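YokD protein (Bacillus subtilis, PDB 2NYG) binds coenzyme A and, as a member of the antibiotic N-acetyltransferase family, probably transfers acetyl groups to amines such as those of aminoglycosides, which may contribute to antibiotic resistance. Local coordinates at residues T32-S37 with V67-S72; L172-D177 with G243-R248. All coordinates share one frame; numbering follows the deposited sequence.

Interaction 1: T32-S37 with V67-S72; sequences TVLVHS and VMPSQS. With COA (coenzyme A), chain G.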
ATOM      1  N   THR A  32      -0.218 -23.759  -6.566  1.00 29.75           N
ATOM      2  CA  THR A  32       0.662 -22.764  -5.960  1.00 27.85           C
ATOM      3  C   THR A  32       1.074 -21.905  -7.131  1.00 28.18           C
ATOM      4  O   THR A  32       1.588 -22.428  -8.118  1.00 28.06           O
ATOM      5  CB  THR A  32       1.906 -23.375  -5.343  1.00 27.82           C
ATOM      6  OG1 THR A  32       1.519 -24.206  -4.249  1.00 29.53           O
ATOM      7  CG2 THR A  32       2.822 -22.281  -4.824  1.00 28.97           C
ATOM      8  N   VAL A  33       0.848 -20.601  -7.041  1.00 27.04           N
ATOM      9  CA  VAL A  33       1.170 -19.743  -8.167  1.00 25.54           C
ATOM     10  C   VAL A  33       1.851 -18.415  -7.848  1.00 27.84           C
ATOM     11  O   VAL A  33       1.436 -17.674  -6.956  1.00 29.22           O
ATOM     12  CB  VAL A  33      -0.123 -19.479  -9.006  1.00 25.02           C
ATOM     13  CG1 VAL A  33      -1.173 -18.814  -8.150  1.00 23.47           C
ATOM     14  CG2 VAL A  33       0.194 -18.645 -10.224  1.00 25.58           C
ATOM     15  N   LEU A  34       2.909 -18.131  -8.595  1.00 28.48           N
ATOM     16  CA  LEU A  34       3.633 -16.877  -8.461  1.00 27.06           C
ATOM     17  C   LEU A  34       2.944 -15.902  -9.429  1.00 28.79           C
ATOM     18  O   LEU A  34       2.832 -16.183 -10.630  1.00 27.80           O
ATOM     19  CB  LEU A  34       5.098 -17.060  -8.858  1.00 26.88           C
ATOM     20  CG  LEU A  34       6.042 -15.871  -8.658  1.00 27.40           C
ATOM     21  CD1 LEU A  34       6.110 -15.502  -7.180  1.00 25.90           C
ATOM     22  CD2 LEU A  34       7.415 -16.235  -9.190  1.00 25.78           C
ATOM     23  N   VAL A  35       2.494 -14.764  -8.898  1.00 27.75           N
ATOM     24  CA  VAL A  35       1.774 -13.758  -9.679  1.00 27.20           C
ATOM     25  C   VAL A  35       2.499 -12.436  -9.931  1.00 28.95           C
ATOM     26  O   VAL A  35       3.125 -11.863  -9.039  1.00 30.76           O
ATOM     27  CB  VAL A  35       0.415 -13.403  -9.007  1.00 28.70           C
ATOM     28  CG1 VAL A  35      -0.447 -12.580  -9.949  1.00 26.54           C
ATOM     29  CG2 VAL A  35      -0.318 -14.662  -8.612  1.00 29.29           C
ATOM     30  N   HIS A  36       2.369 -11.951 -11.159  1.00 26.94           N
ATOM     31  CA  HIS A  36       2.939 -10.691 -11.597  1.00 25.89           C
ATOM     32  C   HIS A  36       1.752  -9.987 -12.242  1.00 27.41           C
ATOM     33  O   HIS A  36       1.264 -10.387 -13.297  1.00 28.15           O
ATOM     34  CB  HIS A  36       4.035 -10.971 -12.594  1.00 25.77           C
ATOM     35  CG  HIS A  36       5.090 -11.889 -12.069  1.00 25.95           C
ATOM     36  ND1 HIS A  36       6.018 -11.492 -11.131  1.00 25.27           N
ATOM     37  CD2 HIS A  36       5.350 -13.191 -12.330  1.00 24.43           C
ATOM     38  CE1 HIS A  36       6.803 -12.509 -10.838  1.00 22.88           C
ATOM     39  NE2 HIS A  36       6.419 -13.551 -11.551  1.00 25.06           N
ATOM     40  N   SER A  37       1.286  -8.929 -11.600  1.00 27.50           N
ATOM     41  CA  SER A  37       0.100  -8.242 -12.081  1.00 28.10           C
ATOM     42  C   SER A  37       0.211  -6.793 -12.507  1.00 27.92           C
ATOM     43  O   SER A  37       1.244  -6.154 -12.361  1.00 29.32           O
ATOM     44  CB  SER A  37      -0.984  -8.349 -11.006  1.00 27.99           C
ATOM     45  OG  SER A  37      -0.442  -8.096  -9.716  1.00 27.43           O
ATOM     46  N   VAL A  67       1.877 -16.653  -4.207  1.00 31.08           N
ATOM     47  CA  VAL A  67       3.112 -15.950  -3.908  1.00 30.12           C
ATOM     48  C   VAL A  67       3.274 -14.762  -4.855  1.00 30.77           C
ATOM     49  O   VAL A  67       2.820 -14.797  -6.004  1.00 31.72           O
ATOM     50  CB  VAL A  67       4.350 -16.888  -4.070  1.00 29.68           C
ATOM     51  CG1 VAL A  67       5.623 -16.132  -3.741  1.00 29.27           C
ATOM     52  CG2 VAL A  67       4.216 -18.105  -3.178  1.00 26.31           C
ATOM     53  N   MET A  68       3.912 -13.708  -4.362  1.00 28.56           N
ATOM     54  CA  MET A  68       4.149 -12.537  -5.174  1.00 28.04           C
ATOM     55  C   MET A  68       5.482 -11.966  -4.785  1.00 28.01           C
ATOM     56  O   MET A  68       5.899 -12.078  -3.639  1.00 27.80           O
ATOM     57  CB  MET A  68       3.081 -11.469  -4.944  1.00 29.08           C
ATOM     58  CG  MET A  68       1.703 -11.823  -5.427  1.00 31.02           C
ATOM     59  SD  MET A  68       0.563 -10.438  -5.284  1.00 32.79           S
ATOM     60  CE  MET A  68      -0.995 -11.269  -5.068  1.00 32.37           C
ATOM     61  N   PRO A  69       6.175 -11.340  -5.741  1.00 28.51           N
ATOM     62  CA  PRO A  69       7.473 -10.739  -5.467  1.00 26.70           C
ATOM     63  C   PRO A  69       7.169  -9.408  -4.806  1.00 27.25           C
ATOM     64  O   PRO A  69       6.266  -8.700  -5.234  1.00 27.62           O
ATOM     65  CB  PRO A  69       8.071 -10.602  -6.859  1.00 26.67           C
ATOM     66  CG  PRO A  69       6.892 -10.269  -7.676  1.00 30.02           C
ATOM     67  CD  PRO A  69       5.835 -11.223  -7.170  1.00 28.34           C
ATOM     68  N   SER A  70       7.894  -9.071  -3.748  1.00 29.83           N
ATOM     69  CA  SER A  70       7.643  -7.812  -3.051  1.00 30.75           C
ATOM     70  C   SER A  70       8.926  -7.052  -2.790  1.00 32.43           C
ATOM     71  O   SER A  70       9.187  -6.613  -1.673  1.00 32.31           O
ATOM     72  CB  SER A  70       6.931  -8.086  -1.732  1.00 30.66           C
ATOM     73  OG  SER A  70       7.640  -9.045  -0.971  1.00 32.15           O
ATOM     74  N   GLN A  71       9.709  -6.894  -3.850  1.00 35.24           N
ATOM     75  CA  GLN A  71      10.997  -6.205  -3.836  1.00 35.33           C
ATOM     76  C   GLN A  71      10.982  -4.753  -3.367  1.00 35.16           C
ATOM     77  O   GLN A  71      10.046  -4.008  -3.620  1.00 34.16           O
ATOM     78  CB  GLN A  71      11.613  -6.267  -5.232  1.00 34.59           C
ATOM     79  CG  GLN A  71      11.863  -7.679  -5.727  1.00 36.84           C
ATOM     80  CD  GLN A  71      12.187  -7.701  -7.199  1.00 38.85           C
ATOM     81  OE1 GLN A  71      12.580  -6.681  -7.759  1.00 40.60           O
ATOM     82  NE2 GLN A  71      12.032  -8.859  -7.834  1.00 36.70           N
ATOM     83  N   SER A  72      12.056  -4.370  -2.691  1.00 36.12           N
ATOM     84  CA  SER A  72      12.242  -3.028  -2.169  1.00 37.86           C
ATOM     85  C   SER A  72      13.670  -2.614  -2.542  1.00 39.61           C
ATOM     86  O   SER A  72      14.509  -2.286  -1.687  1.00 38.37           O
ATOM     87  CB  SER A  72      12.051  -3.033  -0.650  1.00 38.25           C
ATOM     88  OG  SER A  72      12.818  -4.061  -0.042  1.00 38.56           O
TER
HETATM   89  N1A COA G 301      -9.500  -1.117 -11.900  1.00 54.22           N
HETATM   90  C2A COA G 301      -8.460  -0.989 -12.829  1.00 51.57           C
HETATM   91  N3A COA G 301      -7.436  -0.101 -12.569  1.00 50.57           N
HETATM   92  C4A COA G 301      -7.436   0.654 -11.415  1.00 51.38           C
HETATM   93  C5A COA G 301      -8.458   0.553 -10.452  1.00 53.01           C
HETATM   94  C6A COA G 301      -9.509  -0.343 -10.707  1.00 53.88           C
HETATM   95  N6A COA G 301     -10.504  -0.481  -9.841  1.00 53.62           N
HETATM   96  N7A COA G 301      -8.176   1.416  -9.432  1.00 52.73           N
HETATM   97  C8A COA G 301      -7.003   2.047  -9.736  1.00 52.16           C
HETATM   98  N9A COA G 301      -6.548   1.564 -10.981  1.00 52.08           N
HETATM   99  C1B COA G 301      -5.343   1.928 -11.763  1.00 53.43           C
HETATM  100  C2B COA G 301      -4.634   3.267 -11.409  1.00 55.92           C
HETATM  101  O2B COA G 301      -5.353   4.451 -11.816  1.00 52.43           O
HETATM  102  C3B COA G 301      -3.300   3.117 -12.118  1.00 57.72           C
HETATM  103  O3B COA G 301      -3.569   3.595 -13.472  1.00 64.29           O
HETATM  104  P3B COA G 301      -2.669   4.692 -14.282  1.00 68.04           P
HETATM  105  O7A COA G 301      -1.450   5.122 -13.428  1.00 68.68           O
HETATM  106  O8A COA G 301      -3.480   5.944 -14.516  1.00 68.49           O
HETATM  107  O9A COA G 301      -2.256   4.087 -15.600  1.00 66.83           O
HETATM  108  C4B COA G 301      -2.997   1.595 -12.055  1.00 55.95           C
HETATM  109  O4B COA G 301      -4.276   0.964 -11.820  1.00 55.01           O
HETATM  110  C5B COA G 301      -2.011   1.175 -10.913  1.00 51.41           C
HETATM  111  O5B COA G 301      -1.858  -0.272 -11.019  1.00 48.30           O
HETATM  112  P1A COA G 301      -0.412  -0.923 -10.978  1.00 44.27           P
HETATM  113  O1A COA G 301      -0.488  -2.407 -11.136  1.00 46.02           O
HETATM  114  O2A COA G 301       0.302  -0.544  -9.673  1.00 46.50           O
HETATM  115  O3A COA G 301       0.295  -0.203 -12.154  1.00 48.96           O
HETATM  116  P2A COA G 301       0.112  -0.518 -13.717  1.00 50.55           P
HETATM  117  O4A COA G 301      -0.379   0.719 -14.379  1.00 52.13           O
HETATM  118  O5A COA G 301      -0.846  -1.670 -14.003  1.00 51.41           O
HETATM  119  O6A COA G 301       1.653  -0.924 -14.053  1.00 53.90           O
HETATM  120  CBP COA G 301       3.299  -2.778 -13.522  1.00 54.49           C
HETATM  121  CCP COA G 301       2.036  -2.284 -14.289  1.00 55.10           C
HETATM  122  CDP COA G 301       4.216  -1.586 -13.151  1.00 51.86           C
HETATM  123  CEP COA G 301       2.789  -3.535 -12.275  1.00 54.17           C
HETATM  124  CAP COA G 301       4.167  -3.632 -14.508  1.00 53.93           C
HETATM  125  OAP COA G 301       3.510  -3.600 -15.795  1.00 54.11           O
HETATM  126  C9P COA G 301       4.374  -5.112 -14.102  1.00 54.29           C
HETATM  127  O9P COA G 301       3.901  -6.030 -14.990  1.00 60.05           O
HETATM  128  N8P COA G 301       4.951  -5.559 -12.956  1.00 53.64           N
HETATM  129  C7P COA G 301       4.931  -6.990 -12.577  1.00 50.86           C
HETATM  130  C6P COA G 301       4.598  -7.335 -11.118  1.00 53.75           C
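Val33 and Val35 of strand 32-37 hold Val67 of strand 65-69 through two backbone hydrogen bonds, the pattern of parallel strands. Val67 N donates to Val33 O at 3.0 Å, and Val67 O accepts from Val35 N at 2.9 Å. Both bonds flank Leu34, the bridge partner of Val67, whose CA-H also points at Val67 O. The axes of strand pieces 32-37 and 67-69 are 37° apart, and the pairing gives way to side-chain packing beyond Val67.

Apolar contacts carry the rest. Leu34 and Val67 lie on one face of the sheet, each with a branch trans to its own backbone N (chi1 -175° and -180°), which brings Leu34 CD1 to 3.5 Å from Val67 CG1. Val35 CB packs against Met68 CG on the opposite face. Pro69 has no N-H to continue the pairing; its side chain starts toward strand 32-37, with Pro69 CD 3.4 Å from Val35 O and Pro69 CG against the His36 imidazole, 3.8 Å from ND1.

At the C-terminal end of strand 32-37 the contact meets coenzyme A: pantetheine C6P is 3.8 Å from His36 CA and lies at the edge of the imidazole, near its plane, while Pro69 approaches the ring obliquely.

The two strands belong to a beta-alpha-beta unit with helix 48-60 as the crossover. Strand 135-139 flanks strand 65-69, strand 170-174 pairs with the other side of strand 32-37, and helix 114-119 covers Met68 through Ile115, Val116 and Phe119.

Interaction 2: L172-D177 with G243-R248; sequences LLLGAD and GSANCR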
ATOM      1  N   LEU A 172       1.840 -16.740 -13.076  1.00 29.29           N
ATOM      2  CA  LEU A 172       0.651 -16.138 -13.652  1.00 29.76           C
ATOM      3  C   LEU A 172       0.975 -14.702 -14.007  1.00 31.26           C
ATOM      4  O   LEU A 172       1.246 -13.886 -13.135  1.00 32.63           O
ATOM      5  CB  LEU A 172      -0.522 -16.160 -12.668  1.00 28.14           C
ATOM      6  CG  LEU A 172      -1.711 -15.281 -13.085  1.00 28.92           C
ATOM      7  CD1 LEU A 172      -2.239 -15.749 -14.419  1.00 27.35           C
ATOM      8  CD2 LEU A 172      -2.804 -15.324 -12.044  1.00 25.45           C
ATOM      9  N   LEU A 173       0.981 -14.400 -15.294  1.00 30.45           N
ATOM     10  CA  LEU A 173       1.240 -13.049 -15.719  1.00 30.97           C
ATOM     11  C   LEU A 173      -0.150 -12.498 -15.970  1.00 32.13           C
ATOM     12  O   LEU A 173      -0.811 -12.846 -16.946  1.00 33.94           O
ATOM     13  CB  LEU A 173       2.091 -13.029 -16.994  1.00 30.75           C
ATOM     14  CG  LEU A 173       3.472 -13.678 -16.870  1.00 31.35           C
ATOM     15  CD1 LEU A 173       4.186 -13.633 -18.201  1.00 32.06           C
ATOM     16  CD2 LEU A 173       4.279 -12.968 -15.824  1.00 30.02           C
ATOM     17  N   LEU A 174      -0.601 -11.664 -15.044  1.00 32.89           N
ATOM     18  CA  LEU A 174      -1.923 -11.052 -15.116  1.00 32.46           C
ATOM     19  C   LEU A 174      -1.742  -9.630 -15.622  1.00 31.48           C
ATOM     20  O   LEU A 174      -1.538  -8.688 -14.862  1.00 30.82           O
ATOM     21  CB  LEU A 174      -2.560 -11.094 -13.725  1.00 30.66           C
ATOM     22  CG  LEU A 174      -3.893 -10.464 -13.361  1.00 30.85           C
ATOM     23  CD1 LEU A 174      -4.910 -10.606 -14.451  1.00 29.07           C
ATOM     24  CD2 LEU A 174      -4.357 -11.146 -12.093  1.00 32.37           C
ATOM     25  N   GLY A 175      -1.799  -9.487 -16.930  1.00 31.99           N
ATOM     26  CA  GLY A 175      -1.607  -8.175 -17.486  1.00 33.08           C
ATOM     27  C   GLY A 175      -0.133  -7.851 -17.640  1.00 32.15           C
ATOM     28  O   GLY A 175       0.188  -6.787 -18.131  1.00 34.46           O
ATOM     29  N   ALA A 176       0.762  -8.744 -17.227  1.00 31.40           N
ATOM     30  CA  ALA A 176       2.200  -8.492 -17.371  1.00 32.27           C
ATOM     31  C   ALA A 176       2.819  -9.375 -18.435  1.00 33.08           C
ATOM     32  O   ALA A 176       2.238 -10.372 -18.843  1.00 33.39           O
ATOM     33  CB  ALA A 176       2.913  -8.728 -16.065  1.00 31.96           C
ATOM     34  N   ASP A 177       4.014  -9.008 -18.877  1.00 35.85           N
ATOM     35  CA  ASP A 177       4.716  -9.791 -19.885  1.00 37.22           C
ATOM     36  C   ASP A 177       5.877 -10.532 -19.227  1.00 35.64           C
ATOM     37  O   ASP A 177       6.066 -10.463 -18.013  1.00 34.62           O
ATOM     38  CB  ASP A 177       5.245  -8.895 -21.014  1.00 39.17           C
ATOM     39  CG  ASP A 177       5.209  -9.586 -22.378  1.00 43.41           C
ATOM     40  OD1 ASP A 177       5.528 -10.799 -22.462  1.00 42.82           O
ATOM     41  OD2 ASP A 177       4.866  -8.909 -23.370  1.00 45.30           O
ATOM     42  N   GLY A 243     -10.585 -10.214 -17.447  1.00 40.27           N
ATOM     43  CA  GLY A 243     -11.108  -8.869 -17.576  1.00 42.51           C
ATOM     44  C   GLY A 243     -10.651  -8.403 -18.949  1.00 43.36           C
ATOM     45  O   GLY A 243     -10.935  -9.055 -19.959  1.00 44.53           O
ATOM     46  N   SER A 244      -9.936  -7.290 -19.022  1.00 42.50           N
ATOM     47  CA  SER A 244      -9.466  -6.847 -20.327  1.00 42.91           C
ATOM     48  C   SER A 244      -7.950  -7.045 -20.446  1.00 42.38           C
ATOM     49  O   SER A 244      -7.339  -6.658 -21.440  1.00 43.23           O
ATOM     50  CB  SER A 244      -9.865  -5.387 -20.583  1.00 40.71           C
ATOM     51  OG  SER A 244      -9.298  -4.523 -19.630  1.00 44.80           O
ATOM     52  N   ALA A 245      -7.357  -7.686 -19.440  1.00 41.71           N
ATOM     53  CA  ALA A 245      -5.924  -7.954 -19.425  1.00 39.67           C
ATOM     54  C   ALA A 245      -5.604  -9.292 -20.061  1.00 38.94           C
ATOM     55  O   ALA A 245      -6.345 -10.253 -19.907  1.00 38.76           O
ATOM     56  CB  ALA A 245      -5.399  -7.931 -18.001  1.00 42.56           C
ATOM     57  N   ASN A 246      -4.484  -9.341 -20.775  1.00 39.60           N
ATOM     58  CA  ASN A 246      -4.028 -10.559 -21.449  1.00 38.19           C
ATOM     59  C   ASN A 246      -3.169 -11.338 -20.493  1.00 36.79           C
ATOM     60  O   ASN A 246      -2.202 -10.812 -19.947  1.00 37.62           O
ATOM     61  CB  ASN A 246      -3.221 -10.208 -22.699  1.00 37.90           C
ATOM     62  CG  ASN A 246      -4.084  -9.652 -23.799  1.00 38.93           C
ATOM     63  OD1 ASN A 246      -3.905  -8.514 -24.225  1.00 40.09           O
ATOM     64  ND2 ASN A 246      -5.037 -10.453 -24.262  1.00 39.05           N
ATOM     65  N   CYS A 247      -3.501 -12.602 -20.299  1.00 36.46           N
ATOM     66  CA  CYS A 247      -2.740 -13.391 -19.345  1.00 36.70           C
ATOM     67  C   CYS A 247      -2.215 -14.729 -19.831  1.00 37.54           C
ATOM     68  O   CYS A 247      -2.703 -15.309 -20.804  1.00 38.86           O
ATOM     69  CB  CYS A 247      -3.594 -13.666 -18.101  1.00 35.66           C
ATOM     70  SG  CYS A 247      -4.523 -12.272 -17.452  1.00 37.40           S
ATOM     71  N   ARG A 248      -1.195 -15.215 -19.140  1.00 36.41           N
ATOM     72  CA  ARG A 248      -0.700 -16.526 -19.442  1.00 37.17           C
ATOM     73  C   ARG A 248      -0.278 -17.189 -18.163  1.00 36.61           C
ATOM     74  O   ARG A 248       0.241 -16.550 -17.258  1.00 35.91           O
ATOM     75  CB  ARG A 248       0.419 -16.512 -20.480  1.00 38.58           C
ATOM     76  CG  ARG A 248       1.535 -15.568 -20.282  1.00 39.21           C
ATOM     77  CD  ARG A 248       2.349 -15.602 -21.561  1.00 43.96           C
ATOM     78  NE  ARG A 248       2.983 -14.321 -21.853  1.00 47.64           N
ATOM     79  CZ  ARG A 248       2.920 -13.703 -23.028  1.00 46.35           C
ATOM     80  NH1 ARG A 248       2.248 -14.247 -24.036  1.00 46.22           N
ATOM     81  NH2 ARG A 248       3.522 -12.537 -23.189  1.00 45.04           N
TER
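An antiparallel strand pair within the central mixed sheet brings Leu173 and Leu174 of strand 170-174 against Cys247 and Arg248 of strand 245-251. Leu173 and Arg248 form a hydrogen-bonded pair: Leu173 N reaches Arg248 O at 3.0 Å, while the return bond from Arg248 N to Leu173 O is longer, 3.3 Å. Leu174 and Cys247 follow as a non-hydrogen-bonded pair. Past them the pairing fades, with a weak bond from Gly175 N to Asn246 O as the chain turns out of the sheet with positive phi at Gly175.

On the Leu174 face, Cys247 SG sits 3.5 Å from Leu174 CD1, and Ala245 CB packs against Gly175 CA at 3.8 Å. Nearby, Ala176 reaches coenzyme A, and Ser41 of its binding site lies against Ala245.

The Leu173 face carries the long arm of Arg248. With CG set between backbone N and carbonyl carbon (chi1 49°) and the chain bent at chi3, its aliphatic part crosses Leu173 at an angle; Leu173 CD1 lies 3.9 Å from Arg248 CG and also meets the edge of the guanidinium. Arg248 NH2 then forms a salt bridge with Asp177 OD1 at 2.8 Å; the hydrogen bond within it is weak, bent to 129° at the hydrogen, and the carboxylate and guanidinium planes are 44° apart. Glu232 forms a salt bridge with Arg248 NH1 and Gln225 hydrogen-bonds Asp177 OD1, which links the loop after strand 170-174 to helix 224-234.

Strand 32-37 lies beyond strand 170-174, and strand 238-242 borders strand 245-251, with Val242 touching both Leu174 and Cys247.

From the N terminus, strand 32-37 comes first, and interaction 1 closes a 29-residue connection through helix 48-60 when the chain returns at 67-72. Only later does the chain enter 172-177, where interaction 2 opens; it closes at 243-248 after 65 residues that include the small antiparallel sheet and helix 224-234. The two loops are thus in series, neither nested nor crossed. They meet in space because strands 32-37 and 170-174 are neighbours: Leu34 O with Leu172 N and His36 O with Leu174 N probably form hydrogen bonds. Four strands of the central sheet are thereby joined, parallel in interaction 1 and antiparallel in interaction 2, beside coenzyme A.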